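Local coordinates for protein geranyltranstransferase (Campylobacter jejuni, PDB 3NPK) that probably catalyses the condensation of geranyl diphosphate with isopentenyl diphosphate to farnesyl diphosphate in isoprenoid biosynthesis, at residues P18-E21 with F27-A30. Residues are numbered along the deposited sequence; the frame is centred on the assembly and turned at random.
Sequences PKVE and FNEA
In the all-helical fold of the polyprenyl synthetases, the extended linker that runs into helix 27-37 is held to the first turn of that helix by one side-chain amide, with Asn28 pairing with both the backbone N-H and the backbone C=O of Val20. The case illustrates how a carboxamide can stand in for a neighbouring strand, offering one acceptor and one donor to a single residue. Asn28 OD1 accepts from Val20 N at 2.9 Å, a nearly straight bond (165°) whose donor lies somewhat off the carbonyl plane. In return Asn28 ND2 gives a hydrogen to Val20 O, also at 2.9 Å. This second bond is more bent, at 150°; the oxygen lies close to the amide plane of Asn28, yet ND2 sits well above the carbonyl plane of Val20 instead of on a lone pair. Two bonds from opposite ends of the amide fix its rotation. The group reaches the linker because CG of Asn28 is anti to its own carbonyl carbon (chi1 -70°). Lys19 adds close packing, its CB lying 3.4 Å from Asn28 OD1, while its extended chain leads the ammonium away from the helix. Val20 CG1 lies 4.0 Å from Asn28 OD1. A water extends the pairing along the backbone, donating to Pro18 O at 2.7 Å and to Asn28 O at 2.8 Å. The contact lies at the surface, with Pro18 and Phe27 packing on helix 103-122 through Leu113 and Val109. Pro18 also touches Leu144 of the second subunit, which Val20 meets as well.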
loop_
_atom_site.group_PDB
_atom_site.type_symbol
_atom_site.label_atom_id
_atom_site.label_comp_id
_atom_site.label_asym_id
_atom_site.label_seq_id
_atom_site.Cartn_x
_atom_site.Cartn_y
_atom_site.Cartn_z
ATOM N N PRO A 18 8.595 10.106 -6.739
ATOM C CA PRO A 18 9.133 8.749 -6.610
ATOM C C PRO A 18 9.697 8.275 -7.946
ATOM O O PRO A 18 9.078 8.480 -8.988
ATOM C CB PRO A 18 7.912 7.900 -6.216
ATOM C CG PRO A 18 6.737 8.768 -6.339
ATOM C CD PRO A 18 7.124 10.161 -6.673
ATOM N N LYS A 19 10.871 7.668 -7.917
ATOM C CA LYS A 19 11.476 7.187 -9.157
ATOM C C LYS A 19 12.436 6.062 -8.848
ATOM O O LYS A 19 12.925 5.945 -7.720
ATOM C CB LYS A 19 12.206 8.317 -9.874
ATOM C CG LYS A 19 13.213 9.020 -9.008
ATOM C CD LYS A 19 13.708 10.285 -9.685
ATOM C CE LYS A 19 14.450 11.177 -8.711
ATOM N NZ LYS A 19 14.863 12.453 -9.356
ATOM N N VAL A 20 12.681 5.226 -9.848
ATOM C CA VAL A 20 13.652 4.150 -9.747
ATOM C C VAL A 20 14.445 4.106 -11.052
ATOM O O VAL A 20 13.875 4.238 -12.144
ATOM C CB VAL A 20 12.980 2.777 -9.456
ATOM C CG1 VAL A 20 11.938 2.397 -10.536
ATOM C CG2 VAL A 20 14.042 1.688 -9.273
ATOM N N GLU A 21 15.760 3.957 -10.941
ATOM C CA GLU A 21 16.590 3.871 -12.135
ATOM C C GLU A 21 16.366 2.526 -12.814
ATOM O O GLU A 21 16.523 1.486 -12.192
ATOM C CB GLU A 21 18.067 4.039 -11.750
ATOM C CG GLU A 21 19.031 3.885 -12.910
ATOM C CD GLU A 21 20.504 3.863 -12.480
ATOM O OE1 GLU A 21 21.318 3.260 -13.211
ATOM O OE2 GLU A 21 20.855 4.434 -11.419
ATOM N N PHE A 27 8.255 4.441 -16.912
ATOM C CA PHE A 27 7.633 4.230 -15.611
ATOM C C PHE A 27 7.819 5.440 -14.692
ATOM O O PHE A 27 6.883 5.834 -13.999
ATOM C CB PHE A 27 8.094 2.936 -14.935
ATOM C CG PHE A 27 7.115 2.435 -13.911
ATOM C CD1 PHE A 27 5.940 1.802 -14.313
ATOM C CD2 PHE A 27 7.341 2.618 -12.553
ATOM C CE1 PHE A 27 5.005 1.353 -13.381
ATOM C CE2 PHE A 27 6.402 2.174 -11.609
ATOM C CZ PHE A 27 5.241 1.539 -12.024
ATOM N N ASN A 28 9.011 6.037 -14.673
ATOM C CA ASN A 28 9.202 7.222 -13.836
ATOM C C ASN A 28 8.307 8.388 -14.222
ATOM O O ASN A 28 7.749 9.063 -13.360
ATOM C CB ASN A 28 10.665 7.670 -13.811
ATOM C CG ASN A 28 11.555 6.709 -13.057
ATOM O OD1 ASN A 28 11.105 6.000 -12.157
ATOM N ND2 ASN A 28 12.832 6.668 -13.430
ATOM N N GLU A 29 8.198 8.642 -15.518
ATOM C CA GLU A 29 7.320 9.698 -15.992
ATOM C C GLU A 29 5.866 9.409 -15.607
ATOM O O GLU A 29 5.129 10.314 -15.194
ATOM C CB GLU A 29 7.469 9.860 -17.511
ATOM C CG GLU A 29 8.754 10.572 -17.908
ATOM C CD GLU A 29 9.971 9.657 -18.015
ATOM O OE1 GLU A 29 9.860 8.445 -17.750
ATOM O OE2 GLU A 29 11.064 10.165 -18.379
ATOM N N ALA A 30 5.461 8.146 -15.718
ATOM C CA ALA A 30 4.096 7.766 -15.364
ATOM C C ALA A 30 3.838 7.927 -13.858
ATOM O O ALA A 30 2.754 8.339 -13.452
ATOM C CB ALA A 30 3.841 6.340 -15.792
HETATM O O HOH W 1 8.947 10.212 -11.109
#